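Local coordinates for possible sortase-like protein (Corynebacterium diphtheriae, PDB 5UUS) that is a sortase, probably of the class E family, and probably acts as a cysteine transpeptidase that attaches proteins to the cell wall, at residues Gln145-Val157 with Leu174-Glu187. Numbering follows the deposited sequence.
Sequences QAERITHGDYEHV and LPETDVIEADPGME. With EDO (1,2-ethanediol), chain G.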
loop_
_atom_site.group_PDB
_atom_site.type_symbol
_atom_site.label_atom_id
_atom_site.label_comp_id
_atom_site.label_asym_id
_atom_site.label_seq_id
_atom_site.Cartn_x
_atom_site.Cartn_y
_atom_site.Cartn_z
ATOM N N GLN A 145 11.655 12.966 -3.797
ATOM C CA GLN A 145 11.267 11.571 -4.008
ATOM C C GLN A 145 11.643 11.071 -5.410
ATOM O O GLN A 145 12.140 9.961 -5.562
ATOM C CB GLN A 145 9.770 11.392 -3.781
ATOM C CG GLN A 145 9.378 11.448 -2.301
ATOM C CD GLN A 145 7.878 11.351 -2.131
ATOM O OE1 GLN A 145 7.129 11.968 -2.880
ATOM N NE2 GLN A 145 7.435 10.587 -1.135
ATOM N N ALA A 146 11.406 11.892 -6.429
ATOM C CA ALA A 146 11.731 11.483 -7.793
ATOM C C ALA A 146 13.211 11.147 -7.929
ATOM O O ALA A 146 13.575 10.199 -8.652
ATOM C CB ALA A 146 11.339 12.561 -8.776
ATOM N N GLU A 147 14.070 11.909 -7.249
ATOM C CA GLU A 147 15.506 11.642 -7.327
ATOM C C GLU A 147 15.848 10.349 -6.638
ATOM O O GLU A 147 16.615 9.554 -7.181
ATOM C CB GLU A 147 16.331 12.773 -6.728
ATOM C CG GLU A 147 16.302 14.024 -7.578
ATOM C CD GLU A 147 17.189 15.132 -7.029
ATOM O OE1 GLU A 147 18.175 14.814 -6.321
ATOM O OE2 GLU A 147 16.895 16.320 -7.306
ATOM N N ARG A 148 15.287 10.136 -5.450
ATOM C CA ARG A 148 15.490 8.872 -4.735
ATOM C C ARG A 148 14.995 7.654 -5.528
ATOM O O ARG A 148 15.629 6.607 -5.533
ATOM C CB ARG A 148 14.784 8.907 -3.381
ATOM C CG ARG A 148 15.186 10.057 -2.495
ATOM C CD ARG A 148 14.596 9.834 -1.100
ATOM N NE ARG A 148 15.376 8.826 -0.384
ATOM C CZ ARG A 148 15.090 8.350 0.826
ATOM N NH1 ARG A 148 15.900 7.471 1.384
ATOM N NH2 ARG A 148 13.999 8.742 1.474
ATOM N N ILE A 149 13.856 7.805 -6.198
ATOM C CA ILE A 149 13.302 6.749 -7.048
ATOM C C ILE A 149 14.187 6.475 -8.256
ATOM O O ILE A 149 14.323 5.324 -8.698
ATOM C CB ILE A 149 11.870 7.113 -7.522
ATOM C CG1 ILE A 149 10.884 7.030 -6.330
ATOM C CG2 ILE A 149 11.430 6.234 -8.710
ATOM C CD1 ILE A 149 9.548 7.740 -6.574
ATOM N N THR A 150 14.823 7.520 -8.777
ATOM C CA THR A 150 15.606 7.348 -10.004
ATOM C C THR A 150 17.069 6.939 -9.748
ATOM O O THR A 150 17.580 6.065 -10.444
ATOM C CB THR A 150 15.574 8.619 -10.860
ATOM O OG1 THR A 150 14.216 9.038 -11.029
ATOM C CG2 THR A 150 16.213 8.361 -12.264
ATOM N N HIS A 151 17.719 7.531 -8.743
ATOM C CA HIS A 151 19.163 7.379 -8.531
ATOM C C HIS A 151 19.557 7.080 -7.102
ATOM O O HIS A 151 20.747 6.992 -6.794
ATOM C CB HIS A 151 19.898 8.655 -8.943
ATOM C CG HIS A 151 19.673 9.050 -10.364
ATOM N ND1 HIS A 151 19.223 10.301 -10.724
ATOM C CD2 HIS A 151 19.849 8.362 -11.521
ATOM C CE1 HIS A 151 19.126 10.367 -12.042
ATOM N NE2 HIS A 151 19.499 9.203 -12.547
ATOM N N GLY A 152 18.568 6.967 -6.223
ATOM C CA GLY A 152 18.839 6.860 -4.802
ATOM C C GLY A 152 18.444 5.530 -4.210
ATOM O O GLY A 152 18.541 4.480 -4.862
ATOM N N ASP A 153 18.001 5.563 -2.957
ATOM C CA ASP A 153 17.711 4.332 -2.232
ATOM C C ASP A 153 16.573 3.501 -2.841
ATOM O O ASP A 153 16.428 2.325 -2.538
ATOM C CB ASP A 153 17.391 4.669 -0.781
ATOM C CG ASP A 153 18.573 5.312 -0.068
ATOM O OD1 ASP A 153 19.730 5.059 -0.459
ATOM O OD2 ASP A 153 18.352 6.072 0.881
ATOM N N TYR A 154 15.762 4.127 -3.676
ATOM C CA TYR A 154 14.606 3.467 -4.264
ATOM C C TYR A 154 14.804 3.201 -5.769
ATOM O O TYR A 154 13.868 2.869 -6.492
ATOM C CB TYR A 154 13.353 4.323 -3.965
ATOM C CG TYR A 154 13.020 4.263 -2.479
ATOM C CD1 TYR A 154 13.641 5.119 -1.571
ATOM C CD2 TYR A 154 12.150 3.291 -1.974
ATOM C CE1 TYR A 154 13.368 5.050 -0.202
ATOM C CE2 TYR A 154 11.876 3.215 -0.596
ATOM C CZ TYR A 154 12.492 4.097 0.272
ATOM O OH TYR A 154 12.244 4.015 1.627
ATOM N N GLU A 155 16.039 3.339 -6.239
ATOM C CA GLU A 155 16.323 3.140 -7.665
ATOM C C GLU A 155 15.950 1.720 -8.132
ATOM O O GLU A 155 15.382 1.539 -9.205
ATOM C CB GLU A 155 17.798 3.423 -7.959
ATOM C CG GLU A 155 18.226 2.920 -9.347
ATOM C CD GLU A 155 19.638 3.377 -9.727
ATOM O OE1 GLU A 155 20.320 4.021 -8.885
ATOM O OE2 GLU A 155 20.045 3.097 -10.879
ATOM N N HIS A 156 16.223 0.720 -7.303
ATOM C CA HIS A 156 15.962 -0.679 -7.661
ATOM C C HIS A 156 14.484 -1.106 -7.498
ATOM O O HIS A 156 14.128 -2.232 -7.810
ATOM C CB HIS A 156 16.839 -1.585 -6.800
ATOM C CG HIS A 156 16.441 -1.592 -5.357
ATOM N ND1 HIS A 156 16.758 -0.564 -4.490
ATOM C CD2 HIS A 156 15.719 -2.482 -4.633
ATOM C CE1 HIS A 156 16.259 -0.833 -3.295
ATOM N NE2 HIS A 156 15.608 -1.980 -3.363
ATOM N N VAL A 157 13.628 -0.224 -7.002
ATOM C CA VAL A 157 12.272 -0.650 -6.629
ATOM C C VAL A 157 11.293 -0.441 -7.769
ATOM O O VAL A 157 10.941 0.684 -8.092
ATOM C CB VAL A 157 11.761 0.099 -5.376
ATOM C CG1 VAL A 157 10.356 -0.404 -5.003
ATOM C CG2 VAL A 157 12.747 -0.073 -4.198
ATOM N N LEU A 174 12.673 -1.542 3.657
ATOM C CA LEU A 174 13.150 -1.047 2.382
ATOM C C LEU A 174 13.032 -2.216 1.401
ATOM O O LEU A 174 13.791 -3.189 1.514
ATOM C CB LEU A 174 14.593 -0.549 2.493
ATOM C CG LEU A 174 15.232 -0.066 1.189
ATOM C CD1 LEU A 174 14.473 1.151 0.674
ATOM C CD2 LEU A 174 16.714 0.260 1.397
ATOM N N PRO A 175 12.067 -2.142 0.459
ATOM C CA PRO A 175 11.710 -3.357 -0.310
ATOM C C PRO A 175 12.856 -3.932 -1.145
ATOM O O PRO A 175 13.712 -3.186 -1.631
ATOM C CB PRO A 175 10.556 -2.904 -1.218
ATOM C CG PRO A 175 10.420 -1.424 -1.049
ATOM C CD PRO A 175 11.168 -1.006 0.196
ATOM N N GLU A 176 12.866 -5.261 -1.260
ATOM C CA GLU A 176 13.886 -6.021 -1.999
ATOM C C GLU A 176 15.319 -5.711 -1.568
ATOM O O GLU A 176 16.235 -5.646 -2.396
ATOM C CB GLU A 176 13.721 -5.789 -3.501
ATOM C CG GLU A 176 12.391 -6.368 -4.013
ATOM C CD GLU A 176 11.292 -5.331 -4.056
ATOM O OE1 GLU A 176 11.542 -4.200 -4.554
ATOM O OE2 GLU A 176 10.174 -5.637 -3.585
ATOM N N THR A 177 15.491 -5.492 -0.268
ATOM C CA THR A 177 16.806 -5.347 0.358
ATOM C C THR A 177 16.841 -6.155 1.632
ATOM O O THR A 177 15.824 -6.679 2.062
ATOM C CB THR A 177 17.138 -3.881 0.758
ATOM O OG1 THR A 177 16.381 -3.515 1.936
ATOM C CG2 THR A 177 16.824 -2.937 -0.389
ATOM N N ASP A 178 18.001 -6.172 2.278
ATOM C CA ASP A 178 18.163 -6.842 3.568
ATOM C C ASP A 178 17.936 -5.899 4.774
ATOM O O ASP A 178 18.322 -6.223 5.905
ATOM C CB ASP A 178 19.570 -7.458 3.658
ATOM C CG ASP A 178 20.695 -6.405 3.531
ATOM O OD1 ASP A 178 20.418 -5.243 3.154
ATOM O OD2 ASP A 178 21.874 -6.746 3.797
ATOM N N VAL A 179 17.334 -4.734 4.536
ATOM C CA VAL A 179 17.033 -3.795 5.627
ATOM C C VAL A 179 15.639 -4.032 6.167
ATOM O O VAL A 179 14.664 -3.674 5.513
ATOM C CB VAL A 179 17.134 -2.332 5.170
ATOM C CG1 VAL A 179 16.963 -1.402 6.356
ATOM C CG2 VAL A 179 18.483 -2.074 4.535
ATOM N N ILE A 180 15.543 -4.627 7.354
ATOM C CA ILE A 180 14.254 -5.034 7.917
ATOM C C ILE A 180 13.655 -4.017 8.883
ATOM O O ILE A 180 12.436 -3.848 8.930
ATOM C CB ILE A 180 14.373 -6.388 8.647
ATOM C CG1 ILE A 180 15.584 -6.375 9.593
ATOM C CG2 ILE A 180 14.422 -7.526 7.627
ATOM C CD1 ILE A 180 16.538 -7.539 9.399
ATOM N N GLU A 181 14.507 -3.345 9.647
ATOM C CA GLU A 181 14.043 -2.330 10.590
ATOM C C GLU A 181 13.708 -1.035 9.872
ATOM O O GLU A 181 14.471 -0.581 9.023
ATOM C CB GLU A 181 15.104 -2.051 11.662
ATOM C CG GLU A 181 15.517 -3.263 12.466
ATOM C CD GLU A 181 14.407 -3.751 13.369
ATOM O OE1 GLU A 181 13.588 -2.910 13.812
ATOM O OE2 GLU A 181 14.352 -4.974 13.630
ATOM N N ALA A 182 12.568 -0.450 10.209
ATOM C CA ALA A 182 12.218 0.878 9.733
ATOM C C ALA A 182 13.267 1.885 10.218
ATOM O O ALA A 182 13.804 1.743 11.309
ATOM C CB ALA A 182 10.827 1.272 10.220
ATOM N N ASP A 183 13.543 2.898 9.405
ATOM C CA ASP A 183 14.571 3.901 9.703
ATOM C C ASP A 183 14.035 5.290 9.312
ATOM O O ASP A 183 13.253 5.395 8.355
ATOM C CB ASP A 183 15.843 3.539 8.931
ATOM C CG ASP A 183 16.949 4.541 9.107
ATOM O OD1 ASP A 183 16.929 5.575 8.409
ATOM O OD2 ASP A 183 17.849 4.284 9.937
ATOM N N PRO A 184 14.443 6.363 10.023
ATOM C CA PRO A 184 13.810 7.657 9.727
ATOM C C PRO A 184 14.143 8.190 8.342
ATOM O O PRO A 184 13.462 9.097 7.893
ATOM C CB PRO A 184 14.369 8.589 10.819
ATOM C CG PRO A 184 15.653 7.978 11.198
ATOM C CD PRO A 184 15.354 6.481 11.170
ATOM N N GLY A 185 15.144 7.632 7.663
ATOM C CA GLY A 185 15.481 8.098 6.331
ATOM C C GLY A 185 14.628 7.497 5.221
ATOM O O GLY A 185 14.725 7.909 4.063
ATOM N N MET A 186 13.781 6.530 5.564
ATOM C CA MET A 186 12.959 5.853 4.556
ATOM C C MET A 186 11.714 6.648 4.168
ATOM O O MET A 186 11.165 7.396 4.974
ATOM C CB MET A 186 12.527 4.486 5.062
ATOM C CG MET A 186 13.667 3.501 5.251
ATOM S SD MET A 186 13.012 2.049 6.092
ATOM C CE MET A 186 14.487 1.047 6.099
ATOM N N GLU A 187 11.299 6.504 2.913
ATOM C CA GLU A 187 9.945 6.874 2.502
ATOM C C GLU A 187 8.943 5.874 3.082
ATOM O O GLU A 187 9.313 4.804 3.552
ATOM C CB GLU A 187 9.824 6.896 0.970
ATOM C CG GLU A 187 10.815 7.833 0.292
ATOM C CD GLU A 187 10.583 9.304 0.676
ATOM O OE1 GLU A 187 9.409 9.714 0.848
ATOM O OE2 GLU A 187 11.580 10.038 0.800
HETATM C C1 EDO G . 20.108 8.809 0.250
HETATM O O1 EDO G . 21.316 8.710 -0.526
HETATM C C2 EDO G . 18.938 9.327 -0.598
HETATM O O2 EDO G . 18.277 8.262 -1.310
HETATM O O HOH W 1 10.827 2.286 2.582
HETATM O O HOH W 2 12.068 -4.164 -7.172
#
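Arg148, on helix 143-151, binds Gly185 and Glu187 of the facing loop: three of its five N-H bonds cross to them, and the other two go to Asp153 and a diol. Arg148 NH1 and NH2 both reach Gly185 O end-on, at 3.0 and 2.8 Å, so one backbone carbonyl takes two bonds. Arg148 NH2 also forms a salt bridge with Glu187 OE2 (2.8 Å), on the anti side, tilted somewhat from the carboxylate plane. NH1 makes a salt bridge with Asp153 OD2, and NE donates to O2 of 1,2-ethanediol, probably from the crystallisation liquor. The bend at chi3 (77°) turns one guanidinium face toward the Tyr154 ring edge, with CE1 over its centre. Glu187 OE1 accepts from Gln145 NE2 at 2.9 Å from above its plane; that amide also donates to Leu211 O of strand 204-216.

Tyr154 OH accepts a weak bond from Glu187 N, and Leu174 CD1 makes a CH-pi contact over the ring, 3.9 Å from its centroid. Farther along, His156 NE2 donates to Pro175 O (2.8 Å), nearly straight at 160° and in the ring plane. Glu176 OE1 takes a water shared with His156 O, whereas OE2 is held by His208. Within the sortase beta-barrel fold, the Arg148-Asp153-Glu187 salt-bridge network fastens a peripheral helix to the loop entering strand 188-193.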